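Local coordinates for tryptophan halogenase (Shewanella frigidimarina, PDB 2PYX), which probably binds FAD and acts as a flavin-dependent monooxygenase of the tryptophan halogenase family, whose members halogenate tryptophan or related substrates, at residues 235-248 with 335-349. Sequence-based numbering, arbitrary orientation.
Sequences LLGEHLQVPFLSQK and NPGYRAKCWQNNCIA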
ATOM      1  N   LEU A 235     -10.635  10.747 -17.313  1.00 12.58           N
ATOM      2  CA  LEU A 235     -12.028  10.375 -17.420  1.00 13.63           C
ATOM      3  C   LEU A 235     -12.798  10.857 -16.199  1.00 11.77           C
ATOM      4  O   LEU A 235     -13.798  11.554 -16.292  1.00 12.54           O
ATOM      5  CB  LEU A 235     -12.204   8.865 -17.588  1.00 11.89           C
ATOM      6  CG  LEU A 235     -12.073   8.335 -19.029  1.00 20.27           C
ATOM      7  CD1 LEU A 235     -10.724   8.547 -19.607  1.00 23.95           C
ATOM      8  CD2 LEU A 235     -12.471   6.857 -19.090  1.00 16.78           C
ATOM      9  N   LEU A 236     -12.343  10.484 -15.019  1.00 11.22           N
ATOM     10  CA  LEU A 236     -13.122  10.789 -13.834  1.00  9.99           C
ATOM     11  C   LEU A 236     -13.002  12.276 -13.417  1.00 11.73           C
ATOM     12  O   LEU A 236     -13.997  12.995 -13.256  1.00 12.82           O
ATOM     13  CB  LEU A 236     -12.702   9.872 -12.681  1.00 12.66           C
ATOM     14  CG  LEU A 236     -13.581  10.033 -11.437  1.00 10.28           C
ATOM     15  CD1 LEU A 236     -14.734   9.070 -11.484  1.00 14.84           C
ATOM     16  CD2 LEU A 236     -12.812   9.869 -10.132  1.00 15.25           C
ATOM     17  N   GLY A 237     -11.766  12.724 -13.264  1.00 12.13           N
ATOM     18  CA  GLY A 237     -11.543  14.107 -12.854  1.00 13.56           C
ATOM     19  C   GLY A 237     -11.844  15.112 -13.932  1.00 15.63           C
ATOM     20  O   GLY A 237     -12.522  16.095 -13.658  1.00 18.04           O
ATOM     21  N   GLU A 238     -11.318  14.895 -15.138  1.00 14.70           N
ATOM     22  CA  GLU A 238     -11.475  15.879 -16.225  1.00 16.44           C
ATOM     23  C   GLU A 238     -12.804  15.719 -16.952  1.00 14.18           C
ATOM     24  O   GLU A 238     -13.693  16.601 -16.860  1.00 18.47           O
ATOM     25  CB  GLU A 238     -10.309  15.811 -17.183  1.00 18.89           C
ATOM     26  CG  GLU A 238      -9.018  16.284 -16.561  1.00 27.97           C
ATOM     27  CD  GLU A 238      -9.100  17.748 -16.064  1.00 39.89           C
ATOM     28  OE1 GLU A 238      -9.762  18.583 -16.737  1.00 37.09           O
ATOM     29  OE2 GLU A 238      -8.518  18.052 -14.993  1.00 44.21           O
ATOM     30  N   HIS A 239     -13.026  14.586 -17.616  1.00 13.67           N
ATOM     31  CA  HIS A 239     -14.267  14.439 -18.409  1.00 12.64           C
ATOM     32  C   HIS A 239     -15.527  14.548 -17.555  1.00 15.25           C
ATOM     33  O   HIS A 239     -16.521  15.180 -17.972  1.00 16.91           O
ATOM     34  CB  HIS A 239     -14.259  13.094 -19.149  1.00 13.59           C
ATOM     35  CG  HIS A 239     -15.417  12.897 -20.079  1.00 14.83           C
ATOM     36  ND1 HIS A 239     -15.546  13.582 -21.278  1.00 19.58           N
ATOM     37  CD2 HIS A 239     -16.481  12.068 -19.994  1.00 20.13           C
ATOM     38  CE1 HIS A 239     -16.654  13.174 -21.881  1.00 18.37           C
ATOM     39  NE2 HIS A 239     -17.240  12.262 -21.126  1.00 16.96           N
ATOM     40  N   LEU A 240     -15.530  13.890 -16.392  1.00 12.62           N
ATOM     41  CA  LEU A 240     -16.704  13.855 -15.517  1.00 12.45           C
ATOM     42  C   LEU A 240     -16.709  14.867 -14.367  1.00 11.78           C
ATOM     43  O   LEU A 240     -17.661  14.902 -13.582  1.00 15.00           O
ATOM     44  CB  LEU A 240     -16.940  12.421 -15.021  1.00 13.28           C
ATOM     45  CG  LEU A 240     -17.334  11.419 -16.115  1.00 15.35           C
ATOM     46  CD1 LEU A 240     -17.228   9.996 -15.599  1.00 15.28           C
ATOM     47  CD2 LEU A 240     -18.739  11.684 -16.654  1.00 20.04           C
ATOM     48  N   GLN A 241     -15.634  15.637 -14.272  1.00 12.98           N
ATOM     49  CA  GLN A 241     -15.540  16.764 -13.356  1.00 14.27           C
ATOM     50  C   GLN A 241     -15.734  16.397 -11.893  1.00 13.35           C
ATOM     51  O   GLN A 241     -16.262  17.190 -11.112  1.00 15.21           O
ATOM     52  CB  GLN A 241     -16.496  17.878 -13.820  1.00 14.35           C
ATOM     53  CG  GLN A 241     -16.010  18.517 -15.096  1.00 17.34           C
ATOM     54  CD  GLN A 241     -14.801  19.422 -14.884  1.00 23.33           C
ATOM     55  OE1 GLN A 241     -14.888  20.415 -14.155  1.00 26.16           O
ATOM     56  NE2 GLN A 241     -13.674  19.089 -15.515  1.00 22.20           N
ATOM     57  N   VAL A 242     -15.259  15.209 -11.486  1.00 12.05           N
ATOM     58  CA  VAL A 242     -15.330  14.844 -10.083  1.00 10.06           C
ATOM     59  C   VAL A 242     -14.284  15.651  -9.336  1.00  9.92           C
ATOM     60  O   VAL A 242     -13.127  15.592  -9.680  1.00 11.01           O
ATOM     61  CB  VAL A 242     -15.092  13.340  -9.875  1.00 12.31           C
ATOM     62  CG1 VAL A 242     -15.030  13.010  -8.395  1.00  9.52           C
ATOM     63  CG2 VAL A 242     -16.197  12.539 -10.562  1.00 12.94           C
ATOM     64  N   PRO A 243     -14.696  16.388  -8.306  1.00 11.05           N
ATOM     65  CA  PRO A 243     -13.757  17.262  -7.585  1.00 12.89           C
ATOM     66  C   PRO A 243     -12.659  16.536  -6.832  1.00 13.21           C
ATOM     67  O   PRO A 243     -12.845  15.402  -6.365  1.00 11.25           O
ATOM     68  CB  PRO A 243     -14.636  17.999  -6.563  1.00 15.42           C
ATOM     69  CG  PRO A 243     -15.983  17.713  -6.898  1.00 19.80           C
ATOM     70  CD  PRO A 243     -16.065  16.506  -7.773  1.00 13.77           C
ATOM     71  N   PHE A 244     -11.537  17.232  -6.701  1.00 12.86           N
ATOM     72  CA  PHE A 244     -10.370  16.734  -5.956  1.00 10.45           C
ATOM     73  C   PHE A 244     -10.356  17.358  -4.576  1.00 12.12           C
ATOM     74  O   PHE A 244     -10.536  18.580  -4.432  1.00 13.05           O
ATOM     75  CB  PHE A 244      -9.097  17.111  -6.685  1.00 11.30           C
ATOM     76  CG  PHE A 244      -7.864  16.475  -6.108  1.00 10.31           C
ATOM     77  CD1 PHE A 244      -7.584  15.139  -6.359  1.00  9.37           C
ATOM     78  CD2 PHE A 244      -6.963  17.199  -5.336  1.00 12.22           C
ATOM     79  CE1 PHE A 244      -6.462  14.522  -5.852  1.00 13.39           C
ATOM     80  CE2 PHE A 244      -5.838  16.576  -4.841  1.00 12.32           C
ATOM     81  CZ  PHE A 244      -5.590  15.231  -5.101  1.00 13.20           C
ATOM     82  N   LEU A 245     -10.143  16.514  -3.566  1.00 10.27           N
ATOM     83  CA  LEU A 245     -10.096  16.916  -2.158  1.00  9.11           C
ATOM     84  C   LEU A 245      -8.635  16.892  -1.633  1.00  9.95           C
ATOM     85  O   LEU A 245      -8.080  15.862  -1.224  1.00  9.22           O
ATOM     86  CB  LEU A 245     -10.989  16.025  -1.281  1.00 10.49           C
ATOM     87  CG  LEU A 245     -12.432  15.892  -1.758  1.00 12.24           C
ATOM     88  CD1 LEU A 245     -13.168  15.045  -0.786  1.00 12.62           C
ATOM     89  CD2 LEU A 245     -13.081  17.232  -1.970  1.00 15.73           C
ATOM     90  N   SER A 246      -8.000  18.059  -1.678  1.00  9.71           N
ATOM     91  CA  SER A 246      -6.632  18.169  -1.243  1.00  8.01           C
ATOM     92  C   SER A 246      -6.486  17.857   0.226  1.00  7.64           C
ATOM     93  O   SER A 246      -7.270  18.363   1.055  1.00  8.02           O
ATOM     94  CB  SER A 246      -6.130  19.603  -1.437  1.00  9.46           C
ATOM     95  OG  SER A 246      -4.799  19.735  -0.953  1.00 10.71           O
ATOM     96  N   GLN A 247      -5.439  17.089   0.548  1.00  7.95           N
ATOM     97  CA  GLN A 247      -5.127  16.756   1.909  1.00  8.81           C
ATOM     98  C   GLN A 247      -3.786  17.330   2.358  1.00  8.12           C
ATOM     99  O   GLN A 247      -3.213  16.952   3.382  1.00  7.94           O
ATOM    100  CB  GLN A 247      -5.161  15.251   2.110  1.00  8.98           C
ATOM    101  CG  GLN A 247      -6.540  14.634   1.739  1.00 10.02           C
ATOM    102  CD  GLN A 247      -7.672  15.132   2.565  1.00 11.98           C
ATOM    103  OE1 GLN A 247      -7.549  15.238   3.782  1.00 15.65           O
ATOM    104  NE2 GLN A 247      -8.814  15.452   1.915  1.00  9.80           N
ATOM    105  N   LYS A 248      -3.297  18.297   1.590  1.00  7.67           N
ATOM    106  CA  LYS A 248      -1.990  18.876   1.919  1.00  6.76           C
ATOM    107  C   LYS A 248      -2.028  19.634   3.241  1.00  7.48           C
ATOM    108  O   LYS A 248      -0.990  19.737   3.898  1.00  7.72           O
ATOM    109  CB  LYS A 248      -1.470  19.795   0.794  1.00  8.58           C
ATOM    110  CG  LYS A 248       0.031  19.945   0.812  1.00  6.86           C
ATOM    111  CD  LYS A 248       0.520  21.065  -0.014  1.00  9.97           C
ATOM    112  CE  LYS A 248       0.276  20.909  -1.480  1.00 10.15           C
ATOM    113  NZ  LYS A 248       1.023  21.971  -2.307  1.00  9.99           N
ATOM    114  N   ASN A 335      -0.128  17.471  -5.530  1.00 21.51           N
ATOM    115  CA  ASN A 335      -1.116  17.936  -4.565  1.00 14.94           C
ATOM    116  C   ASN A 335      -1.701  16.614  -3.978  1.00 15.47           C
ATOM    117  O   ASN A 335      -2.503  15.941  -4.659  1.00 15.70           O
ATOM    118  CB  ASN A 335      -2.176  18.766  -5.237  1.00 16.20           C
ATOM    119  CG  ASN A 335      -3.222  19.310  -4.268  1.00 17.53           C
ATOM    120  OD1 ASN A 335      -3.099  19.183  -3.009  1.00 18.43           O
ATOM    121  ND2 ASN A 335      -4.292  19.940  -4.857  1.00 15.74           N
ATOM    122  N   PRO A 336      -1.263  16.181  -2.766  1.00 13.39           N
ATOM    123  CA  PRO A 336      -1.756  14.958  -2.127  1.00  9.77           C
ATOM    124  C   PRO A 336      -3.257  15.098  -1.854  1.00  9.30           C
ATOM    125  O   PRO A 336      -3.711  16.133  -1.376  1.00 10.05           O
ATOM    126  CB  PRO A 336      -0.997  14.909  -0.796  1.00 11.06           C
ATOM    127  CG  PRO A 336      -0.665  16.283  -0.514  1.00  9.83           C
ATOM    128  CD  PRO A 336      -0.370  16.912  -1.854  1.00 11.64           C
ATOM    129  N   GLY A 337      -4.020  14.051  -2.161  1.00  8.60           N
ATOM    130  CA  GLY A 337      -5.459  14.079  -1.931  1.00 10.45           C
ATOM    131  C   GLY A 337      -6.161  13.053  -2.760  1.00  8.59           C
ATOM    132  O   GLY A 337      -5.527  12.158  -3.311  1.00  9.17           O
ATOM    133  N   TYR A 338      -7.481  13.149  -2.754  1.00  8.18           N
ATOM    134  CA  TYR A 338      -8.298  12.153  -3.404  1.00 10.46           C
ATOM    135  C   TYR A 338      -9.542  12.767  -3.992  1.00  7.82           C
ATOM    136  O   TYR A 338     -10.050  13.784  -3.540  1.00 10.29           O
ATOM    137  CB  TYR A 338      -8.617  10.997  -2.462  1.00  9.64           C
ATOM    138  CG  TYR A 338      -9.381  11.383  -1.230  1.00  9.85           C
ATOM    139  CD1 TYR A 338      -8.733  11.831  -0.088  1.00 11.23           C
ATOM    140  CD2 TYR A 338     -10.759  11.233  -1.171  1.00 11.99           C
ATOM    141  CE1 TYR A 338      -9.446  12.195   1.049  1.00 10.83           C
ATOM    142  CE2 TYR A 338     -11.465  11.591  -0.026  1.00 12.06           C
ATOM    143  CZ  TYR A 338     -10.798  12.064   1.094  1.00 12.87           C
ATOM    144  OH  TYR A 338     -11.498  12.376   2.259  1.00 14.16           O
ATOM    145  N   ARG A 339     -10.019  12.107  -5.038  1.00 10.57           N
ATOM    146  CA  ARG A 339     -11.245  12.543  -5.666  1.00  9.49           C
ATOM    147  C   ARG A 339     -12.425  12.283  -4.750  1.00 11.22           C
ATOM    148  O   ARG A 339     -12.434  11.310  -4.008  1.00  9.56           O
ATOM    149  CB  ARG A 339     -11.431  11.825  -7.000  1.00 10.44           C
ATOM    150  CG  ARG A 339     -10.385  12.153  -8.044  1.00 10.37           C
ATOM    151  CD  ARG A 339     -10.649  13.495  -8.691  1.00 10.91           C
ATOM    152  NE  ARG A 339      -9.454  13.933  -9.378  1.00 12.01           N
ATOM    153  CZ  ARG A 339      -9.311  15.091  -9.999  1.00 13.58           C
ATOM    154  NH1 ARG A 339     -10.300  15.946 -10.057  1.00 12.41           N
ATOM    155  NH2 ARG A 339      -8.158  15.381 -10.574  1.00 17.01           N
ATOM    156  N   ALA A 340     -13.444  13.135  -4.781  1.00 10.61           N
ATOM    157  CA  ALA A 340     -14.527  13.000  -3.809  1.00 10.97           C
ATOM    158  C   ALA A 340     -15.272  11.640  -3.892  1.00 11.52           C
ATOM    159  O   ALA A 340     -15.826  11.173  -2.895  1.00 11.76           O
ATOM    160  CB  ALA A 340     -15.500  14.152  -3.991  1.00 12.73           C
ATOM    161  N   LYS A 341     -15.338  11.091  -5.107  1.00 10.64           N
ATOM    162  CA  LYS A 341     -15.911   9.786  -5.404  1.00 10.31           C
ATOM    163  C   LYS A 341     -14.907   9.051  -6.291  1.00  9.01           C
ATOM    164  O   LYS A 341     -14.183   9.713  -7.038  1.00 10.86           O
ATOM    165  CB  LYS A 341     -17.215   9.981  -6.216  1.00 12.67           C
ATOM    166  CG  LYS A 341     -18.369  10.570  -5.474  1.00 15.61           C
ATOM    167  CD  LYS A 341     -19.411  11.191  -6.369  1.00 21.35           C
ATOM    168  CE  LYS A 341     -20.388  10.232  -6.854  1.00 27.25           C
ATOM    169  NZ  LYS A 341     -21.550  10.986  -7.471  1.00 17.83           N
ATOM    170  N   CYS A 342     -14.874   7.727  -6.265  1.00  9.13           N
ATOM    171  CA  CYS A 342     -14.128   6.952  -7.281  1.00  9.15           C
ATOM    172  C   CYS A 342     -15.004   6.489  -8.451  1.00  8.61           C
ATOM    173  O   CYS A 342     -14.452   6.064  -9.461  1.00 10.94           O
ATOM    174  CB  CYS A 342     -13.433   5.718  -6.719  1.00  8.88           C
ATOM    175  SG  CYS A 342     -14.493   4.405  -6.125  1.00 11.40           S
ATOM    176  N   TRP A 343     -16.320   6.583  -8.336  1.00  9.43           N
ATOM    177  CA  TRP A 343     -17.233   6.024  -9.330  1.00  8.25           C
ATOM    178  C   TRP A 343     -18.328   7.063  -9.639  1.00  9.16           C
ATOM    179  O   TRP A 343     -19.074   7.452  -8.758  1.00 10.40           O
ATOM    180  CB  TRP A 343     -17.846   4.729  -8.818  1.00  7.84           C
ATOM    181  CG  TRP A 343     -18.599   3.896  -9.806  1.00  8.37           C
ATOM    182  CD1 TRP A 343     -19.205   4.307 -10.959  1.00 10.08           C
ATOM    183  CD2 TRP A 343     -18.841   2.487  -9.684  1.00  7.36           C
ATOM    184  NE1 TRP A 343     -19.810   3.211 -11.582  1.00 11.68           N
ATOM    185  CE2 TRP A 343     -19.608   2.092 -10.820  1.00 10.27           C
ATOM    186  CE3 TRP A 343     -18.500   1.519  -8.721  1.00 10.23           C
ATOM    187  CZ2 TRP A 343     -20.011   0.794 -11.009  1.00  9.51           C
ATOM    188  CZ3 TRP A 343     -18.888   0.230  -8.913  1.00  9.16           C
ATOM    189  CH2 TRP A 343     -19.649  -0.128 -10.056  1.00  8.93           C
ATOM    190  N   GLN A 344     -18.331   7.569 -10.873  1.00  9.87           N
ATOM    191  CA  GLN A 344     -19.303   8.574 -11.312  1.00 10.10           C
ATOM    192  C   GLN A 344     -19.871   8.077 -12.638  1.00  9.51           C
ATOM    193  O   GLN A 344     -19.113   7.727 -13.542  1.00 10.42           O
ATOM    194  CB  GLN A 344     -18.595   9.926 -11.515  1.00  9.78           C
ATOM    195  CG  GLN A 344     -19.497  11.050 -12.013  1.00 10.85           C
ATOM    196  CD  GLN A 344     -20.561  11.398 -10.997  1.00 12.71           C
ATOM    197  OE1 GLN A 344     -20.267  11.763  -9.841  1.00 15.56           O
ATOM    198  NE2 GLN A 344     -21.824  11.283 -11.406  1.00 15.20           N
ATOM    199  N   ASN A 345     -21.193   8.094 -12.756  1.00  9.37           N
ATOM    200  CA  ASN A 345     -21.866   7.536 -13.910  1.00  9.62           C
ATOM    201  C   ASN A 345     -21.320   6.106 -14.095  1.00 10.13           C
ATOM    202  O   ASN A 345     -21.398   5.276 -13.168  1.00 11.32           O
ATOM    203  CB  ASN A 345     -21.675   8.464 -15.118  1.00 10.70           C
ATOM    204  CG  ASN A 345     -22.468   9.743 -15.007  1.00 14.91           C
ATOM    205  OD1 ASN A 345     -22.107  10.651 -14.259  1.00 16.80           O
ATOM    206  ND2 ASN A 345     -23.585   9.804 -15.722  1.00 16.31           N
ATOM    207  N   ASN A 346     -20.787   5.810 -15.273  1.00  9.87           N
ATOM    208  CA  ASN A 346     -20.276   4.463 -15.609  1.00 10.48           C
ATOM    209  C   ASN A 346     -18.771   4.423 -15.701  1.00 10.42           C
ATOM    210  O   ASN A 346     -18.193   3.658 -16.479  1.00 11.19           O
ATOM    211  CB  ASN A 346     -20.898   3.932 -16.910  1.00 12.18           C
ATOM    212  CG  ASN A 346     -20.567   4.763 -18.101  1.00 10.93           C
ATOM    213  OD1 ASN A 346     -20.274   5.974 -18.022  1.00 12.55           O
ATOM    214  ND2 ASN A 346     -20.595   4.106 -19.286  1.00 12.60           N
ATOM    215  N   CYS A 347     -18.127   5.247 -14.867  1.00 10.69           N
ATOM    216  CA  CYS A 347     -16.684   5.388 -14.842  1.00  9.76           C
ATOM    217  C   CYS A 347     -16.180   5.212 -13.414  1.00 10.78           C
ATOM    218  O   CYS A 347     -16.642   5.894 -12.494  1.00 10.30           O
ATOM    219  CB  CYS A 347     -16.238   6.754 -15.373  1.00 14.30           C
ATOM    220  SG  CYS A 347     -14.434   7.023 -15.314  1.00 13.38           S
ATOM    221  N   ILE A 348     -15.225   4.304 -13.250  1.00  9.40           N
ATOM    222  CA  ILE A 348     -14.563   4.138 -11.956  0.50  9.74           C
ATOM    223  C   ILE A 348     -13.056   4.356 -12.116  1.00  9.14           C
ATOM    224  O   ILE A 348     -12.419   3.851 -13.031  1.00  9.18           O
ATOM    225  CB  ILE A 348     -14.957   2.785 -11.308  0.50 10.40           C
ATOM    226  CG1 ILE A 348     -14.464   2.688  -9.856  0.50  8.27           C
ATOM    227  CG2 ILE A 348     -14.520   1.600 -12.158  0.50  9.96           C
ATOM    228  CD1 ILE A 348     -14.899   1.408  -9.148  0.50 11.18           C
ATOM    229  N   ALA A 349     -12.486   5.144 -11.202  1.00  8.61           N
ATOM    230  CA  ALA A 349     -11.074   5.467 -11.231  1.00  7.73           C
ATOM    231  C   ALA A 349     -10.308   4.506 -10.317  1.00  7.92           C
ATOM    232  O   ALA A 349     -10.700   4.268  -9.164  1.00  8.81           O
ATOM    233  CB  ALA A 349     -10.811   6.900 -10.821  1.00  8.99           C
TER
HETATM  234  O   HOH W   1     -11.152  14.319   3.835  1.00 31.71           O
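Leu-245 O is gripped from opposite faces of its carbonyl plane, by Tyr-338 N across the strands and by Gln-247 NE2, both at 3.2 Å. Leu-245 N returns a bond to Tyr-338 O (2.7 Å), closing the hydrogen-bonded pair of an antiparallel two-strand contact that Gln-247 N to Pro-336 O and Ala-340 N to Pro-243 O prolong at its ends. The Gln-247 amide, turned 28° from the Tyr-338 ring, brings NE2 to 3.4 Å from CE1. Gly-337 lies where a side chain would strike Leu-245 O and the Phe-244 ring. Arg-339, bent at chi2 (-78°), sends NH1 to Val-242 O (2.9 Å), in the guanidinium plane, with Phe-244 CB over one face and Gly-237 CA over the other. With an alanine in place of Arg-339, Val-242 O would probably lose this donor and a gap would open between Phe-244 and Gly-237. Beyond it, Leu-236, its CG anti to the backbone N (chi1 -174°), lays CD2 against Ala-349 CB (3.6 Å), while Leu-240 CD1 presses tightly on Cys-347 CB (3.4 Å). Helix 234-239 thus packs against strand 347-349, which pairs with 224-227 in the Rossmann-type sheet; strand 337-339 runs between 244-246 and 355-356, with helix 383-413 touching Tyr-338.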